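Local coordinates for protein mannitol dehydrogenase (Helicobacter pylori, PDB 3TWO) that probably reduces cinnamaldehydes to cinnamyl alcohols with NADPH, as a zinc-dependent cinnamyl-alcohol dehydrogenase of the medium-chain family, at residues N93-K96 and A97-P100; Q300-V303 and D304-K308; D45-A49 and Y50-K54. One frame throughout, in Å; residues are numbered along the deposited sequence.

Contact 1: N93-K96 and A97-P100. With ZN (zinc ion), chain H.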
# COMPACT_ATOMS: atom_id res chain seq x y z
N ASN B 93 -17.32 -0.39 23.17
CA ASN B 93 -17.15 0.96 23.74
C ASN B 93 -15.98 1.68 23.08
O ASN B 93 -15.15 0.99 22.45
CB ASN B 93 -16.92 0.90 25.25
CG ASN B 93 -17.69 2.01 25.98
OD1 ASN B 93 -18.02 3.02 25.39
ND2 ASN B 93 -18.06 1.75 27.25
N SER B 94 -15.94 3.03 23.19
CA SER B 94 -14.83 3.88 22.73
C SER B 94 -14.95 5.24 23.40
O SER B 94 -15.87 5.44 24.17
CB SER B 94 -14.81 4.02 21.19
OG SER B 94 -15.96 4.70 20.69
N CYS B 95 -14.05 6.18 23.11
CA CYS B 95 -13.93 7.37 24.00
C CYS B 95 -15.01 8.39 23.63
O CYS B 95 -15.43 9.17 24.47
CB CYS B 95 -12.53 8.03 23.96
SG CYS B 95 -12.31 9.15 22.53
N LYS B 96 -15.47 8.33 22.38
CA LYS B 96 -16.59 9.17 21.90
C LYS B 96 -16.14 10.64 21.84
O LYS B 96 -16.96 11.52 21.70
CB LYS B 96 -17.86 9.04 22.79
CG LYS B 96 -18.31 7.62 23.21
CD LYS B 96 -19.48 7.72 24.24
CE LYS B 96 -19.83 6.39 24.93
NZ LYS B 96 -18.59 5.74 25.56
N ALA B 97 -14.85 10.90 21.93
CA ALA B 97 -14.39 12.28 21.91
C ALA B 97 -13.25 12.54 20.93
O ALA B 97 -12.85 13.67 20.78
CB ALA B 97 -14.03 12.77 23.32
N CYS B 98 -12.79 11.53 20.20
CA CYS B 98 -11.67 11.68 19.29
C CYS B 98 -12.08 11.71 17.79
O CYS B 98 -13.26 11.57 17.42
CB CYS B 98 -10.65 10.56 19.54
SG CYS B 98 -11.30 8.90 18.89
N LYS B 99 -11.09 11.91 16.94
CA LYS B 99 -11.38 12.08 15.54
C LYS B 99 -11.97 10.80 15.01
O LYS B 99 -12.99 10.86 14.40
CB LYS B 99 -10.14 12.46 14.72
CG LYS B 99 -10.51 13.01 13.33
CD LYS B 99 -9.62 14.18 12.93
CE LYS B 99 -8.18 13.73 12.52
NZ LYS B 99 -8.28 12.76 11.38
N PRO B 100 -11.33 9.64 15.25
CA PRO B 100 -12.00 8.45 14.72
C PRO B 100 -13.44 8.24 15.26
O PRO B 100 -14.30 7.84 14.47
CB PRO B 100 -11.06 7.31 15.11
CG PRO B 100 -9.74 7.92 15.21
CD PRO B 100 -9.91 9.37 15.58
ZN ZN H . -12.32 7.82 20.57

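Contact 2: Q300-V303 and D304-K308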
# COMPACT_ATOMS: atom_id res chain seq x y z
N GLN B 300 -24.40 -0.86 10.96
CA GLN B 300 -25.86 -0.77 10.84
C GLN B 300 -26.27 -0.73 9.36
O GLN B 300 -27.19 -1.45 8.95
CB GLN B 300 -26.43 0.45 11.57
CG GLN B 300 -27.99 0.49 11.58
CD GLN B 300 -28.56 -0.64 12.42
OE1 GLN B 300 -28.29 -0.71 13.62
NE2 GLN B 300 -29.32 -1.61 11.77
N GLU B 301 -25.62 0.11 8.56
CA GLU B 301 -25.95 0.17 7.16
C GLU B 301 -25.80 -1.23 6.52
O GLU B 301 -26.63 -1.67 5.74
CB GLU B 301 -24.99 1.15 6.47
CG GLU B 301 -25.13 1.20 4.93
CD GLU B 301 -23.92 1.92 4.27
OE1 GLU B 301 -23.35 1.38 3.29
OE2 GLU B 301 -23.53 3.01 4.77
N MET B 302 -24.74 -1.93 6.88
CA MET B 302 -24.44 -3.26 6.26
C MET B 302 -25.49 -4.31 6.67
O MET B 302 -26.02 -5.08 5.82
CB MET B 302 -22.99 -3.72 6.59
CG MET B 302 -22.61 -5.19 6.27
SD MET B 302 -23.25 -6.34 7.54
CE MET B 302 -23.43 -7.81 6.67
N VAL B 303 -25.80 -4.36 7.95
CA VAL B 303 -26.85 -5.29 8.38
C VAL B 303 -28.18 -5.00 7.69
O VAL B 303 -28.85 -5.93 7.21
CB VAL B 303 -26.99 -5.35 9.96
CG1 VAL B 303 -28.30 -6.08 10.39
CG2 VAL B 303 -25.71 -6.04 10.57
N ASP B 304 -28.55 -3.72 7.60
CA ASP B 304 -29.81 -3.34 6.93
C ASP B 304 -29.81 -3.82 5.48
O ASP B 304 -30.83 -4.34 4.99
CB ASP B 304 -30.03 -1.79 6.96
CG ASP B 304 -30.29 -1.25 8.38
OD1 ASP B 304 -30.55 -2.02 9.32
OD2 ASP B 304 -30.16 -0.04 8.56
N PHE B 305 -28.67 -3.60 4.79
CA PHE B 305 -28.52 -3.94 3.39
C PHE B 305 -28.68 -5.46 3.23
O PHE B 305 -29.40 -5.94 2.36
CB PHE B 305 -27.10 -3.52 2.91
CG PHE B 305 -26.79 -3.89 1.48
CD1 PHE B 305 -27.29 -3.15 0.41
CD2 PHE B 305 -25.93 -4.95 1.19
CE1 PHE B 305 -26.97 -3.48 -0.95
CE2 PHE B 305 -25.58 -5.28 -0.16
CZ PHE B 305 -26.12 -4.54 -1.22
N SER B 306 -28.01 -6.21 4.12
CA SER B 306 -27.88 -7.64 4.00
C SER B 306 -29.24 -8.26 4.24
O SER B 306 -29.63 -9.20 3.57
CB SER B 306 -26.83 -8.16 4.98
OG SER B 306 -25.59 -7.52 4.71
N ILE B 307 -30.00 -7.69 5.16
CA ILE B 307 -31.29 -8.28 5.44
C ILE B 307 -32.24 -7.95 4.30
O ILE B 307 -33.01 -8.81 3.84
CB ILE B 307 -31.86 -7.79 6.76
CG1 ILE B 307 -31.18 -8.52 7.91
CG2 ILE B 307 -33.47 -7.90 6.78
CD1 ILE B 307 -31.41 -7.82 9.33
N LYS B 308 -32.18 -6.71 3.83
CA LYS B 308 -33.00 -6.30 2.69
C LYS B 308 -32.80 -7.18 1.44
O LYS B 308 -33.78 -7.58 0.80
CB LYS B 308 -32.70 -4.84 2.31
CG LYS B 308 -33.66 -4.36 1.22
CD LYS B 308 -33.14 -3.14 0.56
CE LYS B 308 -34.26 -2.40 -0.17
NZ LYS B 308 -33.63 -1.15 -0.75

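Contact 3: D45-A49 and Y50-K54. With NDP (NADPH dihydro-nicotinamide-adenine-dinucleotide phosphate), chain F.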
# COMPACT_ATOMS: atom_id res chain seq x y z
N ASP B 45 -11.02 -15.26 16.54
CA ASP B 45 -11.21 -15.91 17.84
C ASP B 45 -10.02 -16.86 18.15
O ASP B 45 -9.51 -16.96 19.29
CB ASP B 45 -12.53 -16.69 17.88
CG ASP B 45 -13.77 -15.78 17.73
OD1 ASP B 45 -13.72 -14.53 17.81
OD2 ASP B 45 -14.86 -16.34 17.55
N ILE B 46 -9.62 -17.59 17.12
CA ILE B 46 -8.61 -18.62 17.23
C ILE B 46 -7.22 -17.97 17.37
O ILE B 46 -6.43 -18.40 18.24
CB ILE B 46 -8.57 -19.49 15.96
CG1 ILE B 46 -9.94 -20.14 15.71
CG2 ILE B 46 -7.46 -20.56 16.09
CD1 ILE B 46 -10.03 -20.86 14.34
N HIS B 47 -6.93 -16.97 16.50
CA HIS B 47 -5.68 -16.22 16.58
C HIS B 47 -5.53 -15.65 18.03
O HIS B 47 -4.41 -15.72 18.62
CB HIS B 47 -5.67 -15.04 15.60
CG HIS B 47 -5.64 -15.41 14.13
ND1 HIS B 47 -4.70 -16.26 13.58
CD2 HIS B 47 -6.41 -14.99 13.08
CE1 HIS B 47 -4.91 -16.38 12.27
NE2 HIS B 47 -5.90 -15.58 11.93
N SER B 48 -6.64 -15.15 18.61
CA SER B 48 -6.52 -14.55 19.95
C SER B 48 -6.37 -15.63 20.99
O SER B 48 -5.42 -15.57 21.82
CB SER B 48 -7.70 -13.64 20.33
OG SER B 48 -8.05 -12.79 19.25
N ALA B 49 -7.24 -16.63 20.91
CA ALA B 49 -7.23 -17.77 21.88
C ALA B 49 -5.86 -18.40 21.99
O ALA B 49 -5.43 -18.82 23.10
CB ALA B 49 -8.26 -18.83 21.50
N TYR B 50 -5.15 -18.46 20.85
CA TYR B 50 -3.89 -19.13 20.83
C TYR B 50 -2.72 -18.19 20.94
O TYR B 50 -1.62 -18.61 20.76
CB TYR B 50 -3.79 -19.94 19.55
CG TYR B 50 -4.74 -21.11 19.54
CD1 TYR B 50 -4.96 -21.86 18.38
CD2 TYR B 50 -5.42 -21.49 20.73
CE1 TYR B 50 -5.86 -22.95 18.37
CE2 TYR B 50 -6.32 -22.61 20.75
CZ TYR B 50 -6.52 -23.31 19.58
OH TYR B 50 -7.38 -24.37 19.62
N SER B 51 -2.96 -16.89 21.17
CA SER B 51 -1.83 -15.96 21.26
C SER B 51 -0.97 -15.90 19.98
O SER B 51 0.25 -15.89 20.05
CB SER B 51 -0.94 -16.30 22.49
OG SER B 51 -1.73 -16.11 23.67
N GLU B 52 -1.61 -15.84 18.82
CA GLU B 52 -0.86 -15.90 17.54
C GLU B 52 -0.42 -14.52 17.12
O GLU B 52 0.45 -14.37 16.26
CB GLU B 52 -1.71 -16.60 16.44
CG GLU B 52 -1.71 -18.13 16.69
CD GLU B 52 -2.63 -18.96 15.75
OE1 GLU B 52 -3.41 -18.41 14.93
OE2 GLU B 52 -2.57 -20.20 15.85
N TRP B 53 -1.06 -13.51 17.70
CA TRP B 53 -0.78 -12.11 17.37
C TRP B 53 0.05 -11.44 18.45
O TRP B 53 0.86 -10.59 18.17
CB TRP B 53 -2.06 -11.34 17.28
CG TRP B 53 -2.95 -11.70 16.12
CD1 TRP B 53 -2.60 -12.31 14.93
CD2 TRP B 53 -4.35 -11.44 16.05
NE1 TRP B 53 -3.73 -12.45 14.10
CE2 TRP B 53 -4.81 -11.91 14.76
CE3 TRP B 53 -5.27 -10.86 16.93
CZ2 TRP B 53 -6.17 -11.81 14.36
CZ3 TRP B 53 -6.64 -10.74 16.51
CH2 TRP B 53 -7.05 -11.22 15.22
N LYS B 54 -0.25 -11.80 19.69
CA LYS B 54 0.34 -11.25 20.88
C LYS B 54 -0.04 -12.20 22.05
O LYS B 54 -0.81 -13.15 21.90
CB LYS B 54 -0.24 -9.84 21.15
CG LYS B 54 -1.76 -9.86 21.41
CD LYS B 54 -2.30 -8.46 21.69
CE LYS B 54 -3.77 -8.58 21.98
NZ LYS B 54 -4.51 -7.65 21.09
PA NDP F . -11.67 -18.80 8.21
O1A NDP F . -10.67 -19.88 8.34
O2A NDP F . -13.16 -18.98 7.73
O5B NDP F . -11.33 -18.67 6.62
C5B NDP F . -9.90 -18.61 6.09
C4B NDP F . -9.91 -19.16 4.67
O4B NDP F . -8.66 -18.96 3.89
C3B NDP F . -10.18 -20.68 4.73
O3B NDP F . -11.22 -20.99 3.72
C2B NDP F . -8.81 -21.28 4.31
O2B NDP F . -9.09 -22.52 3.63
C1B NDP F . -8.31 -20.26 3.26
N9A NDP F . -6.84 -20.15 3.19
C8A NDP F . -5.99 -20.33 4.23
N7A NDP F . -4.77 -20.08 3.78
C5A NDP F . -4.84 -19.75 2.50
C6A NDP F . -3.90 -19.40 1.55
N6A NDP F . -2.54 -19.34 1.81
N1A NDP F . -4.35 -19.14 0.33
C2A NDP F . -5.62 -19.17 0.00
N3A NDP F . -6.54 -19.48 0.88
C4A NDP F . -6.16 -19.79 2.13
O3 NDP F . -11.18 -17.32 8.44
PN NDP F . -12.07 -16.08 8.58
O1N NDP F . -12.74 -15.74 7.30
O2N NDP F . -12.95 -16.02 9.85
O5D NDP F . -10.97 -14.99 8.87
C5D NDP F . -9.79 -14.92 7.93
C4D NDP F . -8.68 -13.94 8.50
O4D NDP F . -9.38 -12.68 8.57
C3D NDP F . -8.17 -14.25 9.93
O3D NDP F . -6.74 -13.98 9.98
C2D NDP F . -9.02 -13.28 10.78
O2D NDP F . -8.34 -12.93 11.94
C1D NDP F . -9.05 -12.06 9.84
N1N NDP F . -10.09 -11.03 10.19
C2N NDP F . -9.73 -9.66 10.09
C3N NDP F . -10.64 -8.67 10.40
C7N NDP F . -10.24 -7.21 10.19
O7N NDP F . -9.32 -6.91 9.41
N7N NDP F . -11.10 -6.32 10.69
C4N NDP F . -11.93 -9.03 10.86
C5N NDP F . -12.32 -10.39 10.94
C6N NDP F . -11.42 -11.39 10.62
P2B NDP F . -8.27 -23.83 3.85
O1X NDP F . -9.41 -24.98 4.12
O2X NDP F . -7.36 -24.04 2.71
O3X NDP F . -7.48 -23.68 5.22

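Contact 1: N93-K96 and A97-P100
Cys95 meets Ala97 through the flat peptide unit that joins Lys96 to Ala97. No aromatic ring takes part here. Ala97 N donates to Cys95 SG at 3.1 Å, with an N-H...S angle of 158°. The side-chain amide of Asn93 is a second flat group. Its OD1 accepts from Lys96 NZ at 2.8 Å, with the ammonium tilted slightly from the carbonyl plane. Asn93 OD1 also takes a weak bond from the backbone N of Ser94. Lys96 carries a positive phi and turns the chain between the two cysteines. Its side chain is extended up to CE and then bends (chi4 53°). The bend brings NZ back over the preceding residues, where it also reaches Ser94 O at 3.1 Å, almost straight out from that carbonyl. The lysine thus bridges two oxygens on the entry side of the turn. Beyond the turn, Cys98 is the N-cap of helix 99-102, and its SG caps a backbone N one step past Pro100. Both cysteines bind the zinc ion, Cys95 SG at 2.4 Å and Cys98 SG at 2.2 Å. Cys95 SG and Cys98 SG lie 3.8 Å from each other and subtend about 110° at the metal, close to tetrahedral. Cys101 and Cys109 complete this four-cysteine site. Next to it, Lys99 makes a salt bridge to Glu234 of the second subunit. A zinc held by four cysteines is characteristic of the structural site of medium-chain alcohol dehydrogenases. With no ligand position left for a substrate, the metal most likely holds the loop in shape. The cysteines probably bind as thiolates, and the N-H bonds to sulfur would spread part of their negative charge.

Contact 2: Q300-V303 and D304-K308
Gln300 and Asp304, one helical turn apart, share a side-chain hydrogen bond from NE2 to OD1 of 2.8 Å. OD1 lies almost in the amide plane of Gln300. NE2 meets OD1 from its syn side but well out of the carboxylate plane; the two flat groups are turned 35° against each other. The Gln300 chain leaves the helix with CG opposite the backbone N and then bends at chi2 (67°), which carries the amide along the helix to Asp304. The other end of this amide, OE1, accepts from the backbone N of Ser145, so the side chain is held at both ends. Ser306 makes the second polar link. Its OG donates to Met302 O at 2.7 Å from above the carbonyl plane. Ser306 N reaches the same oxygen at 2.9 Å, so one carbonyl serves two donors. The hydroxyl is also hydrogen-bonded to Tyr195 OH of helix 187-198. Regular backbone bonds run alongside, as from Ile307 N to Val303 O at 2.9 Å. Glu301 OE1 is hydrogen-bonded to Tyr166 OH of helix 158-171. The apolar side of the helix begins with Val303 and Ile307, which lie side by side and point the same way. Val303 CG1 meets Ile307 CD1 at 3.7 Å. Val303 and Gln300 also touch Ile144 of strand 144-145. Met302 is buried against Leu158 and Tyr166 of helix 158-171 and against Tyr195. Phe305 also rests on Tyr195. The i to i+4 pairings are those of a regular alpha-helix, here with Met302, Val303 and Ser306 buried and Glu301, Asp304 and Lys308 exposed. Helix 296-308 follows strand 287-290, an outermost strand of the parallel Rossmann-type sheet, and packs against helices 158-171 and 187-198.

Contact 3: D45-A49 and Y50-K54
Helix 43-49 ends after Ala49 in a Schellman motif: Glu52 N donates to His47 O at 2.8 Å, Ser51 N donates to Ser48 O, and Ser51 has a positive phi as the C-prime residue. The turn folds the loop back beside the helix and puts Glu52 next to His47. His47 ND1 donates to Glu52 OE1 at 2.8 Å, and OE1 is met nearly along its C-O axis. The carboxylate plane is turned 58° from the imidazole ring, and Glu52 OE1 sits about 21° out of the imidazole plane. At the other nitrogen, His47 NE2 shares a hydrogen bond of 2.7 Å with O3D of the NADPH ribose. Either atom could be the donor there. The imidazole is therefore gripped at both nitrogens. Glu52 lies in the second shell and probably sets the rotation of the ring toward the cofactor. His47 and Trp53 thus bring the GroES-like part of this medium-chain dehydrogenase to the NADPH, which the Rossmann-type part also binds. Trp53 closes over the histidine. His47 CB sits over the face of the indole, 3.7 Å from the centroid of the five-membered ring, a CH-pi contact. The imidazole and the indole five-membered ring are inclined by 30° and strongly offset, with little overlap, and Trp53 NE1 lies over one face of the imidazole. The NADPH O2D hydroxyl approaches the edge of the indole, 3.4 Å from Trp53 CZ2. Trp53 NE1 is hydrogen-bonded to Leu266 O. Ile46 and Tyr50 run side by side, with Ile46 CG2 against Tyr50 CD1 at 3.6 Å. Ile46 also packs on Tyr327 and Leu330 of helix 323-331. The indole of Trp53 meets Phe278 of the second subunit edge-to-face.

The three contacts do not touch. Their centres lie about 24 Å apart for contacts 1 and 2, about 26 Å for contacts 1 and 3, and about 29 Å for contacts 2 and 3. Contact 3 binds the cofactor directly, and the Trp53 side chain is about 7 Å from the zinc bound by Cys42, His64 and Cys160. Contact 2 stands back from that site: the Met302 side chain is about 12 Å from both the NADPH and this zinc. Contact 1 holds the other zinc, in the same GroES-like part as contact 3. Contacts 1 and 3 each reach the second subunit, through Lys99 and Trp53, whereas contact 2 does not.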